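Lmo0740 protein (PDB 4RFA) probably acts as a dimeric transcriptional activator of the Crp family, joining a cyclic nucleotide-binding-type beta domain to a DNA-binding winged-helix domain. Local coordinates at residues E61-D64 with T69-I72; E159-E164 with A187-T192; T98-S103 with P178-Q183; F75-N80 with F136-A141; I40-E45 with S49-V54. All coordinates share one frame; numbering follows the deposited sequence. Where two conformers were deposited one is given.

Contact 1. Residues E61-D64 with T69-I72; sequences ELED and TNYI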
# COMPACT_ATOMS: atom_id res chain seq x y z
N GLU A 61 -5.64 -2.82 12.62
CA GLU A 61 -5.69 -4.24 12.96
C GLU A 61 -6.32 -5.12 11.89
O GLU A 61 -7.35 -4.76 11.34
CB GLU A 61 -6.53 -4.42 14.22
CG GLU A 61 -6.12 -3.50 15.36
CD GLU A 61 -6.70 -3.93 16.71
OE1 GLU A 61 -7.48 -4.92 16.73
OE2 GLU A 61 -6.37 -3.27 17.73
N LEU A 62 -5.73 -6.29 11.64
CA LEU A 62 -6.36 -7.33 10.81
C LEU A 62 -7.46 -8.04 11.61
O LEU A 62 -7.17 -8.82 12.55
CB LEU A 62 -5.32 -8.35 10.29
CG LEU A 62 -5.90 -9.59 9.56
CD1 LEU A 62 -7.00 -9.23 8.57
CD2 LEU A 62 -4.81 -10.38 8.86
N GLU A 63 -8.71 -7.80 11.23
CA GLU A 63 -9.85 -8.36 11.94
C GLU A 63 -9.93 -9.87 11.71
O GLU A 63 -10.04 -10.33 10.57
CB GLU A 63 -11.15 -7.67 11.51
CG GLU A 63 -11.22 -6.20 11.93
CD GLU A 63 -11.26 -6.01 13.44
OE1 GLU A 63 -11.70 -6.95 14.15
OE2 GLU A 63 -10.88 -4.93 13.92
N ASP A 64 -9.84 -10.64 12.80
CA ASP A 64 -9.94 -12.10 12.74
C ASP A 64 -10.60 -12.53 14.02
O ASP A 64 -9.93 -12.68 15.06
CB ASP A 64 -8.53 -12.72 12.63
CG ASP A 64 -8.56 -14.25 12.43
OD1 ASP A 64 -9.60 -14.90 12.61
OD2 ASP A 64 -7.52 -14.81 12.09
N THR A 69 -6.57 -11.43 20.30
CA THR A 69 -5.94 -10.13 19.96
C THR A 69 -5.52 -10.16 18.51
O THR A 69 -4.84 -11.06 18.05
CB THR A 69 -4.73 -9.77 20.89
OG1 THR A 69 -3.53 -10.38 20.41
CG2 THR A 69 -5.01 -10.22 22.32
N ASN A 70 -5.98 -9.19 17.75
CA ASN A 70 -5.68 -9.17 16.38
C ASN A 70 -4.24 -8.74 16.13
O ASN A 70 -3.65 -7.98 16.90
CB ASN A 70 -6.57 -8.19 15.65
CG ASN A 70 -8.03 -8.64 15.57
OD1 ASN A 70 -8.34 -9.84 15.46
ND2 ASN A 70 -8.92 -7.67 15.56
N TYR A 71 -3.72 -9.20 15.01
CA TYR A 71 -2.47 -8.72 14.49
C TYR A 71 -2.63 -7.26 14.09
O TYR A 71 -3.72 -6.77 13.85
CB TYR A 71 -2.10 -9.53 13.26
CG TYR A 71 -1.77 -10.98 13.53
CD1 TYR A 71 -1.21 -11.39 14.73
CD2 TYR A 71 -1.98 -11.95 12.54
CE1 TYR A 71 -0.88 -12.72 14.97
CE2 TYR A 71 -1.64 -13.29 12.76
CZ TYR A 71 -1.10 -13.67 13.98
OH TYR A 71 -0.76 -14.98 14.22
N ILE A 72 -1.51 -6.59 13.96
CA ILE A 72 -1.49 -5.20 13.53
C ILE A 72 -0.87 -5.19 12.16
O ILE A 72 0.24 -5.72 11.97
CB ILE A 72 -0.61 -4.38 14.46
CG1 ILE A 72 -1.27 -4.30 15.83
CG2 ILE A 72 -0.27 -3.03 13.83
CD1 ILE A 72 -0.32 -3.82 16.94
O HOH W 1 -7.31 -6.78 18.55
O HOH W 2 -5.40 -10.71 13.16
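N70 reaches over to the other arm with its side chain. Its CG lies anti to its own carbonyl carbon (chi1 -69°), which aims the amide at the backbone of residues 61-64. There OD1 of N70 accepts the backbone N of D64 at 3.2 Å, a bond that comes from above the plane of the amide carbonyl. ND2 of N70 turns to two carboxylates: it gives a weak bond of 3.3 Å to OE1 of E61 and another weak one of 3.2 Å to OE1 of E63. Both carboxylate planes stand nearly perpendicular to the amide. An asparagine suits this place because one short side chain carries an acceptor for the backbone and a donor for the acids. The backbone N of N70 reaches OE1 of E61 through a water. The second oxygens are taken up elsewhere: OE2 of E61 by T98 and R188, OE2 of E63 by S96.

The two arms belong to a beta hairpin joining strands 58-62 and 72-76, with residues 65-68 at its tip. Y71 takes part through its backbone: its O accepts the N of L62 at 3.0 Å and also receives a CA-H contact from E61, while a second water links its N to the O of L62. Its ring makes a cation-pi contact with R67. I72 pairs with E61 across the sheet, an antiparallel non-hydrogen-bonded pair with CA atoms 4.3 Å apart; both side chains lie on the same face, where I72 packs on V185 and R188.

Contact 2. Residues E159-E164 with A187-T192; sequences ENLAVE and ARYCRT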
# COMPACT_ATOMS: atom_id res chain seq x y z
N GLU A 159 13.42 -2.80 12.22
CA GLU A 159 13.97 -1.83 11.31
C GLU A 159 12.94 -0.86 10.73
O GLU A 159 13.27 0.33 10.55
CB GLU A 159 14.79 -2.50 10.17
CG GLU A 159 15.02 -1.62 8.97
CD GLU A 159 15.67 -2.33 7.78
OE1 GLU A 159 16.71 -3.00 7.96
OE2 GLU A 159 15.15 -2.16 6.65
N ASN A 160 11.78 -1.37 10.32
CA ASN A 160 10.72 -0.55 9.77
C ASN A 160 10.33 0.47 10.85
O ASN A 160 10.10 1.66 10.58
CB ASN A 160 9.42 -1.36 9.50
CG ASN A 160 9.49 -2.34 8.29
OD1 ASN A 160 10.35 -2.29 7.42
ND2 ASN A 160 8.48 -3.20 8.21
N LEU A 161 10.13 -0.01 12.06
CA LEU A 161 9.76 0.92 13.15
C LEU A 161 10.86 1.95 13.46
O LEU A 161 10.59 3.12 13.72
CB LEU A 161 9.44 0.14 14.38
CG LEU A 161 8.21 -0.75 14.19
CD1 LEU A 161 8.02 -1.65 15.38
CD2 LEU A 161 6.94 0.06 13.99
N ALA A 162 12.13 1.54 13.40
CA ALA A 162 13.22 2.50 13.67
C ALA A 162 13.18 3.59 12.65
O ALA A 162 13.32 4.76 12.95
CB ALA A 162 14.56 1.81 13.65
N VAL A 163 12.95 3.21 11.41
CA VAL A 163 12.78 4.21 10.39
C VAL A 163 11.52 5.06 10.66
O VAL A 163 11.57 6.28 10.53
CB VAL A 163 12.71 3.58 9.00
CG1 VAL A 163 12.34 4.64 7.94
CG2 VAL A 163 14.04 2.94 8.65
N GLU A 164 10.42 4.45 11.03
CA GLU A 164 9.19 5.19 11.13
C GLU A 164 9.08 6.09 12.31
O GLU A 164 8.56 7.15 12.22
CB GLU A 164 8.03 4.23 11.22
CG GLU A 164 7.51 3.77 9.91
CD GLU A 164 6.55 2.63 10.05
OE1 GLU A 164 6.08 2.36 11.15
OE2 GLU A 164 6.26 2.01 9.04
N ALA A 187 4.81 -8.46 18.91
CA ALA A 187 4.32 -9.73 18.44
C ALA A 187 3.16 -9.62 17.46
O ALA A 187 3.06 -10.41 16.50
CB ALA A 187 3.90 -10.60 19.59
N ARG A 188 2.24 -8.72 17.75
CA ARG A 188 1.11 -8.51 16.89
C ARG A 188 1.55 -7.96 15.56
O ARG A 188 1.00 -8.38 14.52
CB ARG A 188 0.07 -7.62 17.55
CG ARG A 188 -0.52 -8.28 18.80
CD ARG A 188 -1.26 -7.28 19.64
NE ARG A 188 -2.42 -6.79 18.94
CZ ARG A 188 -2.99 -5.64 19.24
NH1 ARG A 188 -2.49 -4.90 20.24
NH2 ARG A 188 -4.03 -5.25 18.55
N TYR A 189 2.56 -7.09 15.55
CA TYR A 189 3.03 -6.50 14.30
C TYR A 189 3.83 -7.51 13.49
O TYR A 189 3.85 -7.47 12.23
CB TYR A 189 3.79 -5.24 14.59
CG TYR A 189 4.40 -4.49 13.41
CD1 TYR A 189 3.63 -3.90 12.43
CD2 TYR A 189 5.77 -4.28 13.37
CE1 TYR A 189 4.20 -3.14 11.41
CE2 TYR A 189 6.35 -3.54 12.34
CZ TYR A 189 5.56 -2.98 11.36
OH TYR A 189 6.23 -2.31 10.39
N CYS A 190 4.53 -8.39 14.20
CA CYS A 190 5.27 -9.48 13.56
C CYS A 190 4.42 -10.68 13.19
O CYS A 190 4.92 -11.62 12.61
CB CYS A 190 6.46 -9.94 14.40
SG CYS A 190 7.68 -8.64 14.57
N ARG A 191 3.15 -10.63 13.58
CA ARG A 191 2.20 -11.67 13.27
C ARG A 191 2.78 -13.04 13.75
O ARG A 191 3.02 -13.98 12.99
CB ARG A 191 1.83 -11.54 11.77
CG ARG A 191 1.52 -10.06 11.32
CD ARG A 191 0.96 -10.02 9.90
NE ARG A 191 0.76 -8.76 9.10
CZ ARG A 191 1.30 -7.54 9.23
NH1 ARG A 191 2.16 -7.22 10.17
NH2 ARG A 191 0.96 -6.60 8.29
N THR A 192 3.10 -13.06 15.05
CA THR A 192 3.51 -14.26 15.77
C THR A 192 3.08 -14.18 17.27
O THR A 192 2.38 -13.27 17.65
CB THR A 192 5.01 -14.45 15.69
OG1 THR A 192 5.31 -15.76 16.12
CG2 THR A 192 5.77 -13.43 16.54
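Two helices of the C-terminal domain, 150-165 and 183-189, are joined here by one tyrosine. Y189 lies near the end of the second helix, and its ring crosses the gap to N160 and L161 on the first. With CG anti to the backbone N (chi1 178°), the ring stretches away from its own helix, which lets it span backbones whose nearest CA atoms, those of L161 and Y189, are 10.1 Å apart.

At the far end of the ring, ND2 of N160 donates to OH of Y189 over 3.3 Å. The bond is fairly straight, 155° at the hydrogen, and the hydroxyl lies close to the amide plane of N160, although that plane is turned 73° from the ring. Tyrosine fits because it combines a long apolar ring with a polar end. Along its flank L161 supplies the apolar part: CG of L161 meets CE2 of Y189 at 3.8 Å, and CD1 and CD2 of L161 each lie 4.0 Å from CE2 of Y189. The ring also meets that of F75 and packs on A157 and L142.

A Schellman motif follows: R191 takes positive phi, T192 N bonds back to A187 O and, weakly, R191 N to R188 O. Helix 183-189 is followed closely by helix 194-206, the pairing expected of the helix-turn-helix in the winged-helix domain of Crp-family regulators.

Contact 3. Residues T98-S103 with P178-Q183; sequences TVMSES and PNFINQ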
# COMPACT_ATOMS: atom_id res chain seq x y z
N THR A 98 -6.91 1.60 16.11
CA THR A 98 -6.86 1.76 17.55
C THR A 98 -5.72 2.65 17.94
O THR A 98 -4.60 2.49 17.46
CB THR A 98 -6.60 0.39 18.20
OG1 THR A 98 -7.60 -0.53 17.76
CG2 THR A 98 -6.58 0.46 19.69
N VAL A 99 -5.99 3.57 18.85
CA VAL A 99 -5.03 4.52 19.32
C VAL A 99 -4.09 3.80 20.24
O VAL A 99 -4.52 3.12 21.18
CB VAL A 99 -5.73 5.69 20.02
CG1 VAL A 99 -4.73 6.64 20.64
CG2 VAL A 99 -6.58 6.42 18.97
N MSE A 100 -2.80 3.96 19.97
CA MSE A 100 -1.74 3.22 20.65
C MSE A 100 -1.00 4.01 21.68
O MSE A 100 -0.37 3.44 22.60
CB MSE A 100 -0.69 2.90 19.59
CG MSE A 100 -1.21 1.77 18.75
SE MSE A 100 -0.69 0.13 19.68
CE MSE A 100 -2.50 -0.53 20.13
N SER A 101 -1.02 5.33 21.49
CA SER A 101 -0.35 6.25 22.38
C SER A 101 -1.39 6.80 23.38
O SER A 101 -2.60 6.47 23.33
CB SER A 101 0.35 7.34 21.56
OG SER A 101 -0.57 7.97 20.71
N GLU A 102 -0.93 7.62 24.32
CA GLU A 102 -1.78 8.07 25.41
C GLU A 102 -2.85 8.99 24.83
O GLU A 102 -4.04 8.91 25.19
CB GLU A 102 -0.94 8.76 26.47
CG GLU A 102 0.13 7.84 27.09
N SER A 103 -2.43 9.84 23.89
CA SER A 103 -3.36 10.59 23.06
C SER A 103 -2.91 10.76 21.60
O SER A 103 -1.75 10.52 21.24
CB SER A 103 -3.60 11.98 23.66
OG SER A 103 -2.45 12.79 23.46
N PRO A 178 9.33 4.17 20.54
CA PRO A 178 8.33 4.58 21.53
C PRO A 178 7.93 3.50 22.51
O PRO A 178 7.91 2.31 22.21
CB PRO A 178 7.11 4.92 20.68
CG PRO A 178 7.64 5.21 19.34
CD PRO A 178 8.80 4.27 19.16
N ASN A 179 7.50 3.99 23.66
CA ASN A 179 7.14 3.21 24.80
C ASN A 179 6.01 2.24 24.53
O ASN A 179 5.99 1.15 25.09
CB ASN A 179 6.68 4.17 25.89
CG ASN A 179 6.77 3.55 27.25
OD1 ASN A 179 5.76 3.39 27.94
ND2 ASN A 179 7.98 3.21 27.67
N PHE A 180 5.07 2.63 23.68
CA PHE A 180 3.93 1.78 23.38
C PHE A 180 4.30 0.50 22.57
O PHE A 180 3.52 -0.45 22.53
CB PHE A 180 2.79 2.58 22.71
CG PHE A 180 3.09 2.99 21.29
CD1 PHE A 180 2.90 2.11 20.24
CD2 PHE A 180 3.54 4.28 21.02
CE1 PHE A 180 3.15 2.49 18.93
CE2 PHE A 180 3.82 4.67 19.73
CZ PHE A 180 3.63 3.77 18.67
N ILE A 181 5.46 0.46 21.94
CA ILE A 181 5.98 -0.76 21.34
C ILE A 181 6.61 -1.65 22.43
O ILE A 181 7.81 -1.50 22.79
CB ILE A 181 7.02 -0.51 20.26
CG1 ILE A 181 6.55 0.51 19.20
CG2 ILE A 181 7.39 -1.84 19.58
CD1 ILE A 181 5.43 0.07 18.32
N ASN A 182 5.77 -2.53 22.97
CA ASN A 182 6.19 -3.56 23.91
C ASN A 182 6.14 -4.90 23.25
O ASN A 182 5.83 -5.05 22.03
CB ASN A 182 5.32 -3.57 25.19
CG ASN A 182 3.83 -3.68 24.90
OD1 ASN A 182 3.41 -4.12 23.85
ND2 ASN A 182 3.03 -3.30 25.86
N GLN A 183 6.43 -5.90 24.05
CA GLN A 183 6.43 -7.27 23.58
C GLN A 183 5.15 -7.74 22.90
O GLN A 183 5.19 -8.44 21.87
CB GLN A 183 6.78 -8.21 24.74
CG GLN A 183 7.31 -9.55 24.28
CD GLN A 183 7.94 -10.31 25.41
OE1 GLN A 183 9.07 -10.02 25.85
NE2 GLN A 183 7.21 -11.28 25.90
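F180 carries its CG between the backbone N and the carbonyl carbon (chi1 72°), a setting that directs the ring at M100, deposited as selenomethionine. In M100, CB already faces the ring from the backbone; the bends at chi2 (-86°) and chi3 take SE and CE off to one side.

The CB of M100 rests over one face of the phenyl ring, offset toward the rim. It lies 4.1 Å from the ring centroid and 25° off the normal, a CH-pi contact, and CD1 of F180 is the nearest ring atom at 3.7 Å. The selenium of M100 stands obliquely to the same ring, 5.2 Å from its centroid, a loose Met-aromatic contact. A flexible unbranched side chain suits the place: its CB lies on the ring while its end turns aside. On the same side of the ring plane as that CB, the backbone O of M100 comes within 3.3 Å of CB of F180. S101 adds little: its CB approaches CD2 of F180 at 4.5 Å, while its OG is engaged with the O of S103 and the backbone of Y57.

A type I turn from P178 to I181 sets F180 out toward the beta domain, and N182 follows as the N-cap of helix 183-189, its OD1 receiving the N of V185. The contact therefore joins the end of strand 95-99 to the loop between strand 174-176 and that helix. The ring of F180 also meets Y57, F75 on strand 72-76 and M165 at the end of helix 150-165.

Contact 4. Residues F75-N80 with F136-A141; sequences FVLPYN and FARHYA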
# COMPACT_ATOMS: atom_id res chain seq x y z
N PHE A 75 1.14 0.71 11.34
CA PHE A 75 0.90 1.82 12.21
C PHE A 75 0.52 3.09 11.45
O PHE A 75 0.90 3.25 10.34
CB PHE A 75 2.14 2.07 13.06
CG PHE A 75 2.37 0.97 14.05
CD1 PHE A 75 1.64 0.93 15.23
CD2 PHE A 75 3.23 -0.07 13.76
CE1 PHE A 75 1.79 -0.12 16.14
CE2 PHE A 75 3.38 -1.14 14.66
CZ PHE A 75 2.65 -1.17 15.84
N VAL A 76 -0.18 4.00 12.13
CA VAL A 76 -0.55 5.31 11.63
C VAL A 76 0.30 6.29 12.40
O VAL A 76 0.26 6.31 13.63
CB VAL A 76 -2.01 5.56 12.03
CG1 VAL A 76 -2.44 7.02 11.79
CG2 VAL A 76 -2.88 4.55 11.34
N LEU A 77 1.05 7.11 11.68
CA LEU A 77 2.01 8.05 12.23
C LEU A 77 1.53 9.49 12.09
O LEU A 77 0.67 9.78 11.25
CB LEU A 77 3.34 7.92 11.46
CG LEU A 77 3.70 6.49 11.10
CD1 LEU A 77 4.97 6.41 10.26
CD2 LEU A 77 3.87 5.64 12.35
N PRO A 78 2.08 10.40 12.91
CA PRO A 78 1.91 11.82 12.71
C PRO A 78 2.23 12.19 11.27
O PRO A 78 3.21 11.69 10.72
CB PRO A 78 2.92 12.46 13.70
CG PRO A 78 3.11 11.44 14.77
CD PRO A 78 3.06 10.13 13.98
N TYR A 79 1.36 12.99 10.66
CA TYR A 79 1.46 13.48 9.26
C TYR A 79 0.99 12.52 8.19
O TYR A 79 1.04 12.85 7.00
CB TYR A 79 2.86 14.02 8.95
CG TYR A 79 3.35 14.91 10.05
CD1 TYR A 79 2.64 16.06 10.38
CD2 TYR A 79 4.48 14.60 10.80
CE1 TYR A 79 3.04 16.89 11.41
CE2 TYR A 79 4.89 15.43 11.84
CZ TYR A 79 4.16 16.57 12.13
OH TYR A 79 4.54 17.41 13.16
N ASN A 80 0.49 11.34 8.58
CA ASN A 80 -0.24 10.48 7.65
C ASN A 80 -1.61 11.00 7.28
O ASN A 80 -2.31 11.66 8.09
CB ASN A 80 -0.45 9.06 8.24
CG ASN A 80 0.83 8.26 8.35
OD1 ASN A 80 0.87 7.22 8.98
ND2 ASN A 80 1.90 8.76 7.77
N PHE A 136 2.61 4.36 0.63
CA PHE A 136 3.01 3.35 -0.34
C PHE A 136 4.35 2.71 -0.06
O PHE A 136 4.47 1.48 -0.06
CB PHE A 136 3.08 3.92 -1.73
CG PHE A 136 1.75 4.19 -2.32
CD1 PHE A 136 0.63 3.53 -1.86
CD2 PHE A 136 1.62 5.09 -3.33
CE1 PHE A 136 -0.61 3.78 -2.43
CE2 PHE A 136 0.39 5.33 -3.90
CZ PHE A 136 -0.73 4.68 -3.45
N ALA A 137 5.35 3.55 0.17
CA ALA A 137 6.69 3.03 0.46
C ALA A 137 6.62 2.14 1.69
O ALA A 137 7.18 1.08 1.69
CB ALA A 137 7.68 4.16 0.67
N ARG A 138 5.87 2.53 2.73
CA ARG A 138 5.79 1.69 3.92
C ARG A 138 5.01 0.39 3.66
O ARG A 138 5.35 -0.67 4.17
CB ARG A 138 5.19 2.47 5.06
CG ARG A 138 6.06 3.64 5.50
CD ARG A 138 5.25 4.61 6.32
NE ARG A 138 4.69 3.84 7.45
CZ ARG A 138 3.49 4.04 7.97
NH1 ARG A 138 2.69 4.97 7.48
NH2 ARG A 138 3.07 3.27 8.95
N HIS A 139 4.02 0.44 2.79
CA HIS A 139 3.31 -0.75 2.36
C HIS A 139 4.26 -1.75 1.68
O HIS A 139 4.25 -2.94 1.98
CB HIS A 139 2.17 -0.39 1.39
CG HIS A 139 0.99 0.27 2.02
ND1 HIS A 139 -0.08 0.73 1.28
CD2 HIS A 139 0.71 0.57 3.30
CE1 HIS A 139 -0.99 1.24 2.08
NE2 HIS A 139 -0.53 1.16 3.32
N TYR A 140 5.07 -1.28 0.76
CA TYR A 140 6.06 -2.12 0.10
C TYR A 140 7.02 -2.73 1.07
O TYR A 140 7.35 -3.88 0.94
CB TYR A 140 6.82 -1.31 -0.92
CG TYR A 140 6.10 -1.26 -2.22
CD1 TYR A 140 6.21 -2.32 -3.14
CD2 TYR A 140 5.34 -0.19 -2.55
CE1 TYR A 140 5.52 -2.30 -4.35
CE2 TYR A 140 4.64 -0.14 -3.74
CZ TYR A 140 4.74 -1.19 -4.64
OH TYR A 140 4.07 -1.12 -5.83
N ALA A 141 7.48 -1.98 2.04
CA ALA A 141 8.40 -2.55 3.00
C ALA A 141 7.75 -3.72 3.71
O ALA A 141 8.32 -4.82 3.81
CB ALA A 141 8.86 -1.48 3.98
O HOH W 3 3.85 0.61 10.45
O HOH W 4 3.84 7.43 6.20
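R138 contributes the largest share of the buried surface, with L77 and F75 next. Rising from helix 126-143, the arginine bends at chi3 (56°) and delivers its guanidinium to the segment 75-80 where strand 72-76 ends. NH2 of R138 donates to the backbone O of F75 at 2.6 Å, at an angle of 160°, and the oxygen sits in the guanidinium plane. L77 comes from the opposite direction: its CD1 lies over the centre of one guanidinium face, 3.6 Å from CZ of R138. A leucine methyl suits that place because the flat face offers no hydrogen for bonding, whereas the donors lie around the edge.

Those donors are well used. NH1 of R138 makes a weak bond of 3.3 Å to OD1 of N80. One water joins NH2 of R138 to the N of F75; another joins NH1 of R138 to ND2 of N80, weakly on the N80 side. OD1 of N80 has a stronger tie within its own segment, accepting the N of L77 at 2.7 Å across the type II turn from L77 to N80, so the turn itself positions the oxygen. NE of R138 forms a salt bridge with E164 of helix 150-165.

A buried arginine thus has donors on all three nitrogens engaged, and the nearby carboxylate of E164 would be expected to offset the positive charge that helix 126-143 places in the interior.

Contact 5. Residues I40-E45 with S49-V54; sequences IIFEDE and SIFFIV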
# COMPACT_ATOMS: atom_id res chain seq x y z
N ILE A 40 -10.72 4.80 16.07
CA ILE A 40 -10.97 5.90 15.14
C ILE A 40 -11.91 5.34 14.05
O ILE A 40 -11.61 4.32 13.42
CB ILE A 40 -9.62 6.39 14.56
CG1 ILE A 40 -8.77 7.02 15.67
CG2 ILE A 40 -9.82 7.38 13.41
CD1 ILE A 40 -7.33 7.21 15.29
N ILE A 41 -13.06 5.97 13.85
CA ILE A 41 -14.09 5.42 12.96
C ILE A 41 -14.48 6.49 11.96
O ILE A 41 -14.73 7.61 12.35
CB ILE A 41 -15.32 4.97 13.78
CG1 ILE A 41 -14.94 3.75 14.65
CG2 ILE A 41 -16.51 4.63 12.88
CD1 ILE A 41 -15.66 3.69 15.99
N PHE A 42 -14.50 6.16 10.67
CA PHE A 42 -14.92 7.14 9.65
C PHE A 42 -16.44 7.08 9.43
O PHE A 42 -16.94 6.05 8.99
CB PHE A 42 -14.20 6.88 8.30
CG PHE A 42 -12.72 6.59 8.42
CD1 PHE A 42 -11.89 7.38 9.22
CD2 PHE A 42 -12.15 5.54 7.70
CE1 PHE A 42 -10.54 7.12 9.31
CE2 PHE A 42 -10.79 5.27 7.79
CZ PHE A 42 -9.99 6.06 8.60
N GLU A 43 -17.17 8.16 9.74
CA GLU A 43 -18.61 8.26 9.38
C GLU A 43 -18.80 8.21 7.88
O GLU A 43 -18.23 9.02 7.16
CB GLU A 43 -19.26 9.57 9.86
CG GLU A 43 -20.01 9.50 11.18
CD GLU A 43 -19.12 9.85 12.36
OE1 GLU A 43 -18.70 11.03 12.46
OE2 GLU A 43 -18.85 8.95 13.19
N ASP A 44 -19.64 7.30 7.39
CA ASP A 44 -19.85 7.16 5.94
C ASP A 44 -20.89 8.17 5.45
O ASP A 44 -21.85 7.81 4.79
CB ASP A 44 -20.23 5.72 5.56
CG ASP A 44 -21.17 5.06 6.56
OD1 ASP A 44 -20.81 4.98 7.75
OD2 ASP A 44 -22.26 4.60 6.15
N GLU A 45 -20.67 9.44 5.79
CA GLU A 45 -21.51 10.53 5.29
C GLU A 45 -21.39 10.60 3.76
O GLU A 45 -20.53 9.94 3.15
CB GLU A 45 -21.09 11.87 5.92
CG GLU A 45 -21.47 12.03 7.39
CD GLU A 45 -20.51 12.92 8.16
OE1 GLU A 45 -19.49 12.40 8.66
OE2 GLU A 45 -20.77 14.14 8.28
N SER A 49 -14.46 12.96 3.85
CA SER A 49 -13.31 13.76 4.24
C SER A 49 -12.03 12.96 4.39
O SER A 49 -12.02 11.75 4.46
CB SER A 49 -13.64 14.54 5.52
OG SER A 49 -14.51 13.81 6.35
N ILE A 50 -10.94 13.70 4.41
CA ILE A 50 -9.60 13.20 4.57
C ILE A 50 -9.19 13.52 6.02
O ILE A 50 -9.62 14.55 6.55
CB ILE A 50 -8.70 13.89 3.54
CG1 ILE A 50 -9.20 13.59 2.13
CG2 ILE A 50 -7.28 13.44 3.66
CD1 ILE A 50 -9.38 12.11 1.86
N PHE A 51 -8.39 12.66 6.65
CA PHE A 51 -7.97 12.86 8.06
C PHE A 51 -6.47 12.98 8.18
O PHE A 51 -5.76 12.14 7.71
CB PHE A 51 -8.44 11.67 8.93
CG PHE A 51 -9.91 11.46 8.90
CD1 PHE A 51 -10.51 10.84 7.81
CD2 PHE A 51 -10.70 11.91 9.91
CE1 PHE A 51 -11.89 10.70 7.74
CE2 PHE A 51 -12.07 11.77 9.87
CZ PHE A 51 -12.67 11.17 8.78
N PHE A 52 -5.97 14.04 8.80
CA PHE A 52 -4.54 14.16 9.07
C PHE A 52 -4.17 14.03 10.52
O PHE A 52 -4.64 14.82 11.36
CB PHE A 52 -4.05 15.52 8.63
CG PHE A 52 -3.66 15.56 7.22
CD1 PHE A 52 -2.45 15.01 6.82
CD2 PHE A 52 -4.52 16.08 6.27
CE1 PHE A 52 -2.08 15.01 5.49
CE2 PHE A 52 -4.16 16.09 4.93
CZ PHE A 52 -2.94 15.55 4.54
N ILE A 53 -3.26 13.12 10.82
CA ILE A 53 -2.81 12.93 12.20
C ILE A 53 -1.75 13.98 12.44
O ILE A 53 -0.81 14.11 11.66
CB ILE A 53 -2.20 11.56 12.43
CG1 ILE A 53 -3.09 10.46 11.87
CG2 ILE A 53 -1.82 11.39 13.89
CD1 ILE A 53 -4.57 10.63 12.03
N VAL A 54 -1.91 14.76 13.49
CA VAL A 54 -0.90 15.77 13.82
C VAL A 54 -0.07 15.31 15.00
O VAL A 54 1.09 15.66 15.09
CB VAL A 54 -1.47 17.19 14.06
CG1 VAL A 54 -2.28 17.64 12.86
CG2 VAL A 54 -2.31 17.23 15.30
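Aromatic stacking carries this contact, between F42 in the loop 40-45 and F51 on strand 49-55. The two rings form an offset stack, with centroids 5.0 Å apart and planes inclined by 28°. CD1 of F42 lies over one face of the F51 ring, displaced toward its rim, and meets CE1 of F51 at 3.6 Å; CE1 of F42 follows, 4.0 Å from CD1 of F51. In F42 the CG is anti to the carbonyl carbon (chi1 -44°), which swings the ring in toward the strand although its CB does not point at the strand. Phenylalanine suits both positions, since a flat apolar ring can reach across to lie partly over another where the nearest CA atoms, of F42 and S49, are 8.7 Å apart.

Further apolar neighbours extend the pair. F42 also touches I97 on strand 95-99, and F51 packs on L82 and on the chain of K108. Among backbone polar contacts, the weak bond from E45 N to E43 O closes the inverse gamma turn centred on D44, while F51 pairs with L82 in the sheet.

The loop that leads from strand 29-35 to strand 49-55 thus folds back on the strand it enters, within what is probably the beta roll of a cyclic nucleotide-binding-type domain.

In the fold
Contacts 1, 3, 4 and 5 all involve the beta domain, and contact 2 lies within the C-terminal helices. F75 of contact 4 is a meeting point: its ring packs on Y189 and L161 of contact 2 and on F180 and I181 of contact 3. The pairing of R138 with E164 also ties contact 4 to contact 2, their centres being about 12 Å apart. Contact 1 reaches contact 2 through N70 O and R188 NE at 2.7 Å. Contact 5 is remote from contact 2, about 24 Å between centres, but its I53 pairs with Y79 and N80 of contact 4. Contacts 2 and 4 both touch the second subunit.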